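Local coordinates for protein beta-1,4-mannanase (Aplysia kurodai, PDB 3VUP) that probably hydrolyses the beta-1,4-linked mannose backbone of mannan in the digestive fluid of the sea hare, using a TIM-barrel fold, at residues A[16-21]-A[105-110]; A[61-64]-A[69-72]; A[199-204]-A[238-243]. All blocks are in the same frame, centred on the assembly; numbering follows the deposited sequence.

All three contacts are formed by buried residues of one TIM barrel, but at different depths. Contact 1, whose centre lies about 9 Å from that of the chain, is purely apolar packing inside the barrel, between strands 18-22 and 105-112. Contact 2 shares its sheet: strand 58-65 lies between those two, and backbone bonds such as Cys109 N to Leu61 O (2.8 Å) couple them directly. At the corner around His64 its chemistry turns polar, with a histidine-threonine bond and a bridging water. Contact 3 belongs to the outer layer, about 22 Å from either of the others between centres; leucines meet a tyrosine there, and a sulfate marks the solvent side.

Contact 1 (A[16-21]-A[105-110]); sequences VFLSGG and LVFPCL
Leu18 meets Leu105 and Phe107 with one methyl each, and these two touches make up the tight part of the contact. Its CD1 reaches CZ of Phe107 at 3.7 Å, approaching the ring obliquely. The other branch, CD2, lies 3.9 Å from CD1 of Leu105. Leu18 can serve both because CG stands anti to its own carbonyl carbon (chi1 -56°), which carries the forked end across to the opposing strand, where it crosses each partner at about a right angle. Only carbon atoms meet, so the cohesion is van der Waals and hydrophobic; the buried surface, 115 Å² from both sides together, is correspondingly small.

The loose part lies along the chains rather than toward solvent, since the three touching residues are all buried. The closest pair of CA atoms, Leu18 CA and Leu105 CA, is 8.5 Å apart, a gap bridged by side chains alone. Past Ser19 the strand continues as Gly20 and Gly21, which have no side chain to bridge the space.

Such a spacing fits first and third strands of a parallel barrel meeting across its interior. Strand 58-65 runs between them, with Ser58 touching both Leu18 and Phe107. Strand 318-322 closes the other flank of Leu18 through backbone bonding to Ala319, and its Trp320 ring meets that of Phe107.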
ATOM      1  N   VAL A  16      17.095  -0.120   7.583  1.00  6.59           N
ATOM      2  CA  VAL A  16      16.572  -1.346   6.995  1.00  7.24           C
ATOM      3  C   VAL A  16      16.035  -1.066   5.594  1.00  6.50           C
ATOM      4  O   VAL A  16      15.410  -0.028   5.362  1.00  8.41           O
ATOM      5  CB  VAL A  16      15.461  -1.981   7.899  1.00  8.56           C
ATOM      6  CG1 VAL A  16      14.311  -1.014   8.123  1.00  8.97           C
ATOM      7  CG2 VAL A  16      14.942  -3.288   7.338  1.00 10.31           C
ATOM      8  N   PHE A  17      16.285  -1.996   4.673  1.00  5.94           N
ATOM      9  CA  PHE A  17      15.679  -1.984   3.350  1.00  6.13           C
ATOM     10  C   PHE A  17      14.542  -2.993   3.369  1.00  6.02           C
ATOM     11  O   PHE A  17      14.734  -4.123   3.827  1.00  5.64           O
ATOM     12  CB  PHE A  17      16.720  -2.361   2.294  1.00  6.11           C
ATOM     13  CG  PHE A  17      16.195  -2.358   0.882  1.00  6.03           C
ATOM     14  CD1 PHE A  17      16.254  -1.210   0.092  1.00  6.40           C
ATOM     15  CD2 PHE A  17      15.643  -3.509   0.340  1.00  6.03           C
ATOM     16  CE1 PHE A  17      15.773  -1.212  -1.212  1.00  6.01           C
ATOM     17  CE2 PHE A  17      15.168  -3.523  -0.953  1.00  5.94           C
ATOM     18  CZ  PHE A  17      15.237  -2.370  -1.738  1.00  5.91           C
ATOM     19  N   LEU A  18      13.364  -2.592   2.894  1.00  5.04           N
ATOM     20  CA  LEU A  18      12.203  -3.472   2.933  1.00  5.46           C
ATOM     21  C   LEU A  18      12.152  -4.327   1.673  1.00  5.89           C
ATOM     22  O   LEU A  18      11.890  -3.822   0.581  1.00  8.40           O
ATOM     23  CB  LEU A  18      10.921  -2.654   3.077  1.00  5.63           C
ATOM     24  CG  LEU A  18      10.881  -1.714   4.286  1.00  6.75           C
ATOM     25  CD1 LEU A  18       9.627  -0.868   4.266  1.00  7.58           C
ATOM     26  CD2 LEU A  18      10.952  -2.500   5.576  1.00  8.42           C
ATOM     27  N   SER A  19      12.403  -5.621   1.824  1.00  5.31           N
ATOM     28  CA  SER A  19      12.492  -6.530   0.692  1.00  5.39           C
ATOM     29  C   SER A  19      11.470  -7.646   0.829  1.00  4.75           C
ATOM     30  O   SER A  19      11.438  -8.340   1.848  1.00  5.54           O
ATOM     31  CB  SER A  19      13.884  -7.160   0.659  1.00  6.54           C
ATOM     32  OG  SER A  19      13.947  -8.130  -0.367  1.00  6.34           O
ATOM     33  N   GLY A  20      10.639  -7.850  -0.184  1.00  5.09           N
ATOM     34  CA  GLY A  20       9.688  -8.933  -0.098  1.00  5.32           C
ATOM     35  C   GLY A  20       8.728  -8.888  -1.255  1.00  4.75           C
ATOM     36  O   GLY A  20       9.122  -8.690  -2.411  1.00  4.92           O
ATOM     37  N   GLY A  21       7.452  -9.063  -0.954  1.00  5.09           N
ATOM     38  CA  GLY A  21       6.473  -9.107  -2.010  1.00  5.22           C
ATOM     39  C   GLY A  21       5.055  -8.893  -1.544  1.00  5.35           C
ATOM     40  O   GLY A  21       4.774  -8.743  -0.349  1.00  5.74           O
ATOM     41  N   LEU A 105       7.631  -8.144   8.444  1.00  5.99           N
ATOM     42  CA  LEU A 105       6.840  -6.933   8.616  1.00  5.73           C
ATOM     43  C   LEU A 105       5.671  -6.929   7.637  1.00  5.70           C
ATOM     44  O   LEU A 105       5.846  -7.178   6.445  1.00  6.24           O
ATOM     45  CB  LEU A 105       7.706  -5.707   8.362  1.00  6.09           C
ATOM     46  CG  LEU A 105       8.824  -5.458   9.372  1.00  7.23           C
ATOM     47  CD1 LEU A 105       9.850  -4.503   8.787  1.00  8.78           C
ATOM     48  CD2 LEU A 105       8.261  -4.907  10.670  1.00  8.58           C
ATOM     49  N   VAL A 106       4.485  -6.644   8.159  1.00  5.68           N
ATOM     50  CA  VAL A 106       3.254  -6.712   7.389  1.00  6.21           C
ATOM     51  C   VAL A 106       2.766  -5.324   7.003  1.00  5.51           C
ATOM     52  O   VAL A 106       2.773  -4.403   7.829  1.00  6.31           O
ATOM     53  CB  VAL A 106       2.168  -7.426   8.202  1.00  6.86           C
ATOM     54  CG1 VAL A 106       0.887  -7.551   7.412  1.00  7.53           C
ATOM     55  CG2 VAL A 106       2.648  -8.774   8.598  1.00  8.29           C
ATOM     56  N   PHE A 107       2.343  -5.197   5.747  1.00  4.97           N
ATOM     57  CA  PHE A 107       1.776  -3.960   5.226  1.00  5.18           C
ATOM     58  C   PHE A 107       0.377  -4.249   4.692  1.00  5.09           C
ATOM     59  O   PHE A 107       0.207  -4.557   3.521  1.00  5.10           O
ATOM     60  CB  PHE A 107       2.705  -3.378   4.151  1.00  5.70           C
ATOM     61  CG  PHE A 107       4.064  -3.017   4.684  1.00  5.99           C
ATOM     62  CD1 PHE A 107       4.338  -1.732   5.106  1.00  6.52           C
ATOM     63  CD2 PHE A 107       5.049  -3.981   4.812  1.00  6.70           C
ATOM     64  CE1 PHE A 107       5.581  -1.408   5.629  1.00  7.35           C
ATOM     65  CE2 PHE A 107       6.298  -3.661   5.335  1.00  7.53           C
ATOM     66  CZ  PHE A 107       6.563  -2.374   5.742  1.00  7.37           C
ATOM     67  N   PRO A 108      -0.633  -4.184   5.569  1.00  5.11           N
ATOM     68  CA  PRO A 108      -2.002  -4.418   5.106  1.00  4.71           C
ATOM     69  C   PRO A 108      -2.446  -3.270   4.212  1.00  4.59           C
ATOM     70  O   PRO A 108      -2.232  -2.102   4.547  1.00  6.03           O
ATOM     71  CB  PRO A 108      -2.815  -4.415   6.407  1.00  5.58           C
ATOM     72  CG  PRO A 108      -1.804  -4.640   7.507  1.00  6.09           C
ATOM     73  CD  PRO A 108      -0.569  -3.946   7.019  1.00  5.74           C
ATOM     74  N   CYS A 109      -3.073  -3.613   3.090  1.00  4.87           N
ATOM     75  CA  CYS A 109      -3.611  -2.623   2.167  1.00  4.77           C
ATOM     76  C   CYS A 109      -5.130  -2.647   2.280  1.00  4.59           C
ATOM     77  O   CYS A 109      -5.763  -3.657   1.971  1.00  4.90           O
ATOM     78  CB  CYS A 109      -3.157  -2.925   0.738  1.00  5.24           C
ATOM     79  SG  CYS A 109      -3.849  -1.807  -0.492  1.00  5.66           S
ATOM     80  N   LEU A 110      -5.709  -1.539   2.728  1.00  4.98           N
ATOM     81  CA  LEU A 110      -7.121  -1.527   3.098  1.00  4.64           C
ATOM     82  C   LEU A 110      -8.058  -1.627   1.898  1.00  4.52           C
ATOM     83  O   LEU A 110      -8.922  -2.502   1.878  1.00  5.04           O
ATOM     84  CB  LEU A 110      -7.446  -0.288   3.928  1.00  5.52           C
ATOM     85  CG  LEU A 110      -6.702  -0.182   5.255  1.00  6.42           C
ATOM     86  CD1 LEU A 110      -7.089   1.121   5.934  1.00  7.23           C
ATOM     87  CD2 LEU A 110      -6.987  -1.389   6.141  1.00  7.69           C
TER

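Contact 2 (A[61-64]-A[69-72]); sequences LWIH and TTPA
The imidazole of His64 is gripped in two directions by Thr70 and Pro71, one at the ring's edge and one over a face. At the edge, ND1 and Thr70 OG1 share a hydrogen bond of 2.8 Å that is nearly straight (168°), with the hydroxyl oxygen in the ring plane. Either atom could be the donor. Thr70 offers its oxygen there because OG1 sits between its backbone N and carbonyl carbon (chi1 65°). Over the face, Pro71 CD stands 3.7 Å from the ring centroid and 15° off the normal, a CH-pi contact in which the side chains cross at about a right angle. A cis peptide joins Thr70 to Pro71, and through this turn consecutive residues address edge and face of the same ring. Together with a further hold at NE2, they probably limit rotation of the imidazole.

The backbones are tied more indirectly. A water oxygen lies 2.8 Å from Thr69 N, from which it accepts, and is hydrogen-bonded to His64 O, though it has other acceptors in reach; it bridges His64 to the loop that follows.

Strand 58-65 turns a corner at Ile63 and His64, at the C-terminal end of the barrel, the end where TIM-barrel enzymes carry their active sites. There Tyr136 OH of helix 130-147 is hydrogen-bonded to His64 NE2, Trp111 of strand 105-112 packs on both His64 and Pro71, and Met88 of helix 88-101 touches His64 and Thr70.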
ATOM      1  N   LEU A  61      -0.302  -7.279   1.765  1.00  5.01           N
ATOM      2  CA  LEU A  61      -1.466  -8.113   1.465  1.00  5.44           C
ATOM      3  C   LEU A  61      -2.724  -7.283   1.663  1.00  4.69           C
ATOM      4  O   LEU A  61      -2.730  -6.304   2.415  1.00  5.33           O
ATOM      5  CB  LEU A  61      -1.497  -9.399   2.298  1.00  6.05           C
ATOM      6  CG  LEU A  61      -1.975  -9.342   3.752  1.00  6.78           C
ATOM      7  CD1 LEU A  61      -2.075 -10.751   4.308  1.00  7.40           C
ATOM      8  CD2 LEU A  61      -1.051  -8.509   4.620  1.00  7.58           C
ATOM      9  N   TRP A  62      -3.775  -7.659   0.951  1.00  4.58           N
ATOM     10  CA  TRP A  62      -4.937  -6.800   0.812  1.00  4.59           C
ATOM     11  C   TRP A  62      -6.079  -7.271   1.696  1.00  4.74           C
ATOM     12  O   TRP A  62      -6.339  -8.473   1.807  1.00  5.38           O
ATOM     13  CB  TRP A  62      -5.388  -6.749  -0.638  1.00  5.38           C
ATOM     14  CG  TRP A  62      -4.398  -6.177  -1.625  1.00  5.33           C
ATOM     15  CD1 TRP A  62      -3.062  -5.929  -1.457  1.00  5.57           C
ATOM     16  CD2 TRP A  62      -4.702  -5.822  -2.963  1.00  5.45           C
ATOM     17  NE1 TRP A  62      -2.527  -5.410  -2.619  1.00  5.73           N
ATOM     18  CE2 TRP A  62      -3.522  -5.343  -3.562  1.00  5.80           C
ATOM     19  CE3 TRP A  62      -5.879  -5.841  -3.715  1.00  5.81           C
ATOM     20  CZ2 TRP A  62      -3.484  -4.908  -4.894  1.00  6.39           C
ATOM     21  CZ3 TRP A  62      -5.846  -5.414  -5.016  1.00  6.47           C
ATOM     22  CH2 TRP A  62      -4.654  -4.959  -5.602  1.00  6.12           C
ATOM     23  N   ILE A  63      -6.767  -6.306   2.305  1.00  4.62           N
ATOM     24  CA  ILE A  63      -7.750  -6.578   3.346  1.00  4.85           C
ATOM     25  C   ILE A  63      -9.187  -6.374   2.853  1.00  5.00           C
ATOM     26  O   ILE A  63      -9.816  -7.333   2.413  1.00  5.57           O
ATOM     27  CB  ILE A  63      -7.466  -5.747   4.631  1.00  5.22           C
ATOM     28  CG1 ILE A  63      -5.976  -5.835   5.028  1.00  5.69           C
ATOM     29  CG2 ILE A  63      -8.379  -6.193   5.759  1.00  5.89           C
ATOM     30  CD1 ILE A  63      -5.461  -7.233   5.286  1.00  6.30           C
ATOM     31  N   HIS A  64      -9.717  -5.150   2.911  1.00  5.06           N
ATOM     32  CA  HIS A  64     -11.123  -4.934   2.542  1.00  5.27           C
ATOM     33  C   HIS A  64     -11.345  -5.019   1.032  1.00  5.11           C
ATOM     34  O   HIS A  64     -12.373  -5.530   0.568  1.00  5.56           O
ATOM     35  CB  HIS A  64     -11.651  -3.567   2.992  1.00  5.88           C
ATOM     36  CG  HIS A  64     -11.408  -3.214   4.432  1.00  5.82           C
ATOM     37  ND1 HIS A  64     -11.662  -4.066   5.487  1.00  5.68           N
ATOM     38  CD2 HIS A  64     -11.014  -2.042   4.983  1.00  6.16           C
ATOM     39  CE1 HIS A  64     -11.395  -3.443   6.624  1.00  6.45           C
ATOM     40  NE2 HIS A  64     -11.008  -2.211   6.346  1.00  6.69           N
ATOM     41  N   THR A  69     -16.373  -8.336   1.909  1.00  7.32           N
ATOM     42  CA  THR A  69     -16.714  -8.983   3.178  1.00  7.48           C
ATOM     43  C   THR A  69     -16.384  -8.170   4.426  1.00  7.82           C
ATOM     44  O   THR A  69     -17.054  -8.316   5.436  1.00  8.73           O
ATOM     45  CB  THR A  69     -16.109 -10.394   3.319  1.00  7.76           C
ATOM     46  OG1 THR A  69     -14.681 -10.316   3.307  1.00  7.75           O
ATOM     47  CG2 THR A  69     -16.584 -11.300   2.207  1.00  9.12           C
ATOM     48  N   THR A  70     -15.351  -7.335   4.372  1.00  7.17           N
ATOM     49  CA  THR A  70     -15.110  -6.378   5.450  1.00  6.83           C
ATOM     50  C   THR A  70     -14.874  -5.001   4.848  1.00  6.28           C
ATOM     51  O   THR A  70     -14.473  -4.893   3.699  1.00  6.53           O
ATOM     52  CB  THR A  70     -13.915  -6.747   6.362  1.00  6.79           C
ATOM     53  OG1 THR A  70     -12.694  -6.694   5.611  1.00  6.73           O
ATOM     54  CG2 THR A  70     -14.097  -8.111   7.023  1.00  8.09           C
ATOM     55  N   PRO A  71     -15.157  -3.936   5.605  1.00  6.34           N
ATOM     56  CA  PRO A  71     -15.893  -3.940   6.873  1.00  6.72           C
ATOM     57  C   PRO A  71     -17.354  -4.319   6.617  1.00  7.17           C
ATOM     58  O   PRO A  71     -17.735  -4.553   5.468  1.00  7.72           O
ATOM     59  CB  PRO A  71     -15.790  -2.484   7.321  1.00  7.42           C
ATOM     60  CG  PRO A  71     -15.789  -1.729   6.032  1.00  6.88           C
ATOM     61  CD  PRO A  71     -14.947  -2.566   5.102  1.00  6.65           C
ATOM     62  N   ALA A  72     -18.152  -4.406   7.676  1.00  7.87           N
ATOM     63  CA  ALA A  72     -19.572  -4.692   7.528  1.00  8.61           C
ATOM     64  C   ALA A  72     -20.336  -3.408   7.225  1.00  8.05           C
ATOM     65  O   ALA A  72     -20.159  -2.398   7.914  1.00  8.61           O
ATOM     66  CB  ALA A  72     -20.103  -5.339   8.791  1.00  9.83           C
TER
HETATM   67  O   HOH W   1     -13.638  -7.636   1.870  1.00  6.61           O

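Contact 3 (A[199-204]-A[238-243]); sequences DILRFL and NHYSDH. With SO4 (sulfate ion), chain I.
Leu201 leans from its helix onto the turn at His239 and Tyr240. From CB the chain runs to CG, which lies 4.1 Å from His239 O and stands anti to the carbonyl carbon of Leu201 (chi1 -66°). The methyls divide the work: CD1 lies 3.7 Å from His239 O, while CD2 presses closer to that oxygen, at 3.3 Å, and also touches Tyr240 CD1 at 3.9 Å. His239 O is buried against carbon with no polar partner in the model. One turn on, Leu204 CD1 touches Tyr240 CE1 at 4.0 Å. With an alanine at Leu201 both methyls go, which would probably open a gap beside His239 O and leave Tyr240 CD1 without that methyl neighbour.

Within the turn, Asn238 OD1 accepts from Tyr240 N in an Asx turn, and Ser241 N-caps the helix that follows. There His243 ND1 donates a hydrogen bond to O3 of a sulfate, probably from the crystallisation liquor (2.8 Å, in the ring plane); Arg246 binds it too.

Glu164 and Tyr197 hold the Tyr240 hydroxyl. Helices 197-214 and 242-249 pack together outside the barrel: Leu201 and Leu204 both touch Leu245, Leu201 also Cys244, disulfide-bonded to Cys177, and Leu204 reaches inward to Leu159 of strand 157-161.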
ATOM      1  N   ASP A 199     -12.214  14.613  -3.189  1.00  6.30           N
ATOM      2  CA  ASP A 199     -12.848  13.502  -2.493  1.00  6.49           C
ATOM      3  C   ASP A 199     -11.842  12.428  -2.093  1.00  5.97           C
ATOM      4  O   ASP A 199     -11.862  11.962  -0.950  1.00  6.00           O
ATOM      5  CB  ASP A 199     -13.951  12.862  -3.341  1.00  7.64           C
ATOM      6  CG  ASP A 199     -15.180  13.731  -3.476  1.00  9.92           C
ATOM      7  OD1 ASP A 199     -15.515  14.487  -2.545  1.00 10.20           O
ATOM      8  OD2 ASP A 199     -15.833  13.634  -4.529  1.00 12.33           O
ATOM      9  N   ILE A 200     -10.971  12.014  -3.012  1.00  6.06           N
ATOM     10  CA  ILE A 200     -10.021  10.954  -2.678  0.60  5.52           C
ATOM     11  C   ILE A 200      -8.998  11.431  -1.650  1.00  5.21           C
ATOM     12  O   ILE A 200      -8.598  10.667  -0.770  1.00  5.23           O
ATOM     13  CB  ILE A 200      -9.320  10.328  -3.924  0.60  6.38           C
ATOM     14  CG1 ILE A 200      -8.934   8.874  -3.643  0.60  6.82           C
ATOM     15  CG2 ILE A 200      -8.086  11.121  -4.345  0.60  6.67           C
ATOM     16  CD1 ILE A 200     -10.109   7.923  -3.528  0.60  7.32           C
ATOM     17  N   LEU A 201      -8.601  12.697  -1.722  1.00  5.06           N
ATOM     18  CA  LEU A 201      -7.639  13.207  -0.754  1.00  5.51           C
ATOM     19  C   LEU A 201      -8.252  13.332   0.640  1.00  5.50           C
ATOM     20  O   LEU A 201      -7.563  13.101   1.636  1.00  5.50           O
ATOM     21  CB  LEU A 201      -6.994  14.508  -1.229  1.00  5.88           C
ATOM     22  CG  LEU A 201      -6.115  14.380  -2.471  1.00  6.42           C
ATOM     23  CD1 LEU A 201      -5.690  15.763  -2.936  1.00  6.78           C
ATOM     24  CD2 LEU A 201      -4.908  13.484  -2.197  1.00  7.52           C
ATOM     25  N   ARG A 202      -9.529  13.697   0.728  1.00  5.91           N
ATOM     26  CA  ARG A 202     -10.200  13.693   2.017  0.58  6.60           C
ATOM     27  C   ARG A 202     -10.241  12.270   2.571  1.00  5.84           C
ATOM     28  O   ARG A 202      -9.948  12.038   3.742  1.00  6.31           O
ATOM     29  CB  ARG A 202     -11.617  14.251   1.905  0.58  7.66           C
ATOM     30  CG  ARG A 202     -12.400  14.111   3.199  0.58  8.11           C
ATOM     31  CD  ARG A 202     -13.835  14.608   3.073  0.58  8.91           C
ATOM     32  NE  ARG A 202     -14.632  13.796   2.157  0.58  9.87           N
ATOM     33  CZ  ARG A 202     -15.047  14.210   0.965  0.58 11.25           C
ATOM     34  NH1 ARG A 202     -14.738  15.427   0.535  0.58 11.97           N
ATOM     35  NH2 ARG A 202     -15.768  13.403   0.201  0.58 11.98           N
ATOM     36  N   PHE A 203     -10.615  11.324   1.719  1.00  5.85           N
ATOM     37  CA  PHE A 203     -10.689   9.906   2.067  1.00  6.04           C
ATOM     38  C   PHE A 203      -9.366   9.429   2.657  1.00  5.76           C
ATOM     39  O   PHE A 203      -9.342   8.763   3.695  1.00  5.93           O
ATOM     40  CB  PHE A 203     -11.070   9.153   0.783  1.00  6.71           C
ATOM     41  CG  PHE A 203     -11.108   7.645   0.882  1.00  6.54           C
ATOM     42  CD1 PHE A 203     -12.208   6.983   1.411  1.00  7.70           C
ATOM     43  CD2 PHE A 203     -10.092   6.892   0.322  1.00  7.42           C
ATOM     44  CE1 PHE A 203     -12.258   5.591   1.433  1.00  8.01           C
ATOM     45  CE2 PHE A 203     -10.133   5.510   0.345  1.00  8.07           C
ATOM     46  CZ  PHE A 203     -11.214   4.857   0.895  1.00  8.54           C
ATOM     47  N   LEU A 204      -8.271   9.796   2.004  1.00  5.13           N
ATOM     48  CA  LEU A 204      -6.947   9.417   2.473  1.00  5.22           C
ATOM     49  C   LEU A 204      -6.533  10.171   3.743  1.00  4.80           C
ATOM     50  O   LEU A 204      -6.062   9.566   4.707  1.00  5.31           O
ATOM     51  CB  LEU A 204      -5.923   9.606   1.351  1.00  5.37           C
ATOM     52  CG  LEU A 204      -6.145   8.754   0.091  1.00  5.78           C
ATOM     53  CD1 LEU A 204      -5.236   9.216  -1.040  1.00  6.39           C
ATOM     54  CD2 LEU A 204      -5.926   7.277   0.375  1.00  5.69           C
ATOM     55  N   ASN A 238       2.413  16.172  -8.024  1.00  5.28           N
ATOM     56  CA  ASN A 238       2.310  15.274  -6.877  1.00  5.17           C
ATOM     57  C   ASN A 238       1.049  15.563  -6.083  1.00  4.66           C
ATOM     58  O   ASN A 238       0.960  16.582  -5.396  1.00  5.40           O
ATOM     59  CB  ASN A 238       3.528  15.399  -5.964  1.00  5.54           C
ATOM     60  CG  ASN A 238       3.412  14.531  -4.733  1.00  5.70           C
ATOM     61  OD1 ASN A 238       2.637  13.567  -4.703  1.00  5.49           O
ATOM     62  ND2 ASN A 238       4.175  14.869  -3.701  1.00  6.71           N
ATOM     63  N   HIS A 239       0.075  14.670  -6.196  1.00  4.87           N
ATOM     64  CA  HIS A 239      -1.193  14.835  -5.509  1.00  5.16           C
ATOM     65  C   HIS A 239      -1.187  14.490  -4.032  1.00  5.11           C
ATOM     66  O   HIS A 239      -2.146  14.798  -3.332  1.00  5.92           O
ATOM     67  CB  HIS A 239      -2.255  14.003  -6.208  1.00  5.27           C
ATOM     68  CG  HIS A 239      -2.637  14.565  -7.532  1.00  5.35           C
ATOM     69  ND1 HIS A 239      -3.473  15.653  -7.648  1.00  6.05           N
ATOM     70  CD2 HIS A 239      -2.236  14.260  -8.788  1.00  5.88           C
ATOM     71  CE1 HIS A 239      -3.597  15.974  -8.922  1.00  6.42           C
ATOM     72  NE2 HIS A 239      -2.853  15.146  -9.638  1.00  6.65           N
ATOM     73  N   TYR A 240      -0.122  13.856  -3.558  1.00  4.68           N
ATOM     74  CA  TYR A 240      -0.166  13.170  -2.269  1.00  5.29           C
ATOM     75  C   TYR A 240       0.749  13.770  -1.213  1.00  4.94           C
ATOM     76  O   TYR A 240       1.056  13.126  -0.209  1.00  5.79           O
ATOM     77  CB  TYR A 240       0.103  11.683  -2.460  1.00  5.12           C
ATOM     78  CG  TYR A 240      -0.819  11.053  -3.481  1.00  4.78           C
ATOM     79  CD1 TYR A 240      -2.175  10.884  -3.219  1.00  5.47           C
ATOM     80  CD2 TYR A 240      -0.337  10.648  -4.718  1.00  4.75           C
ATOM     81  CE1 TYR A 240      -3.019  10.296  -4.148  1.00  5.60           C
ATOM     82  CE2 TYR A 240      -1.175  10.063  -5.657  1.00  5.16           C
ATOM     83  CZ  TYR A 240      -2.512   9.885  -5.360  1.00  5.25           C
ATOM     84  OH  TYR A 240      -3.365   9.301  -6.269  1.00  5.97           O
ATOM     85  N   SER A 241       1.180  15.002  -1.451  1.00  5.45           N
ATOM     86  CA  SER A 241       1.952  15.747  -0.474  1.00  5.47           C
ATOM     87  C   SER A 241       1.152  15.981   0.804  1.00  4.83           C
ATOM     88  O   SER A 241      -0.084  15.936   0.820  1.00  5.33           O
ATOM     89  CB  SER A 241       2.317  17.112  -1.045  1.00  6.36           C
ATOM     90  OG  SER A 241       1.134  17.874  -1.242  1.00  6.81           O
ATOM     91  N   ASP A 242       1.877  16.281   1.878  1.00  5.18           N
ATOM     92  CA  ASP A 242       1.249  16.632   3.142  1.00  5.53           C
ATOM     93  C   ASP A 242       0.278  17.796   2.937  1.00  6.01           C
ATOM     94  O   ASP A 242      -0.832  17.795   3.462  1.00  6.15           O
ATOM     95  CB  ASP A 242       2.305  17.074   4.157  1.00  6.54           C
ATOM     96  CG  ASP A 242       3.261  15.961   4.579  1.00  6.73           C
ATOM     97  OD1 ASP A 242       3.197  14.821   4.071  1.00  6.56           O
ATOM     98  OD2 ASP A 242       4.110  16.260   5.438  1.00  9.53           O
ATOM     99  N   HIS A 243       0.721  18.799   2.186  1.00  6.26           N
ATOM    100  CA  HIS A 243      -0.096  19.970   1.925  1.00  6.76           C
ATOM    101  C   HIS A 243      -1.429  19.605   1.274  1.00  6.08           C
ATOM    102  O   HIS A 243      -2.482  20.119   1.662  1.00  6.54           O
ATOM    103  CB  HIS A 243       0.673  20.938   1.034  1.00  7.58           C
ATOM    104  CG  HIS A 243      -0.165  22.057   0.511  1.00  9.30           C
ATOM    105  ND1 HIS A 243      -0.563  23.116   1.298  1.00 11.55           N
ATOM    106  CD2 HIS A 243      -0.701  22.274  -0.712  1.00 11.03           C
ATOM    107  CE1 HIS A 243      -1.299  23.941   0.578  1.00 11.98           C
ATOM    108  NE2 HIS A 243      -1.399  23.454  -0.644  1.00 11.64           N
TER
HETATM  109  S   SO4 I 407       0.428  22.361   5.124  1.00 19.89           S
HETATM  110  O1  SO4 I 407      -0.983  22.157   5.453  1.00 20.35           O
HETATM  111  O2  SO4 I 407       1.125  21.076   5.079  1.00 17.87           O
HETATM  112  O3  SO4 I 407       0.530  23.046   3.840  1.00 20.93           O
HETATM  113  O4  SO4 I 407       1.042  23.183   6.161  1.00 21.37           O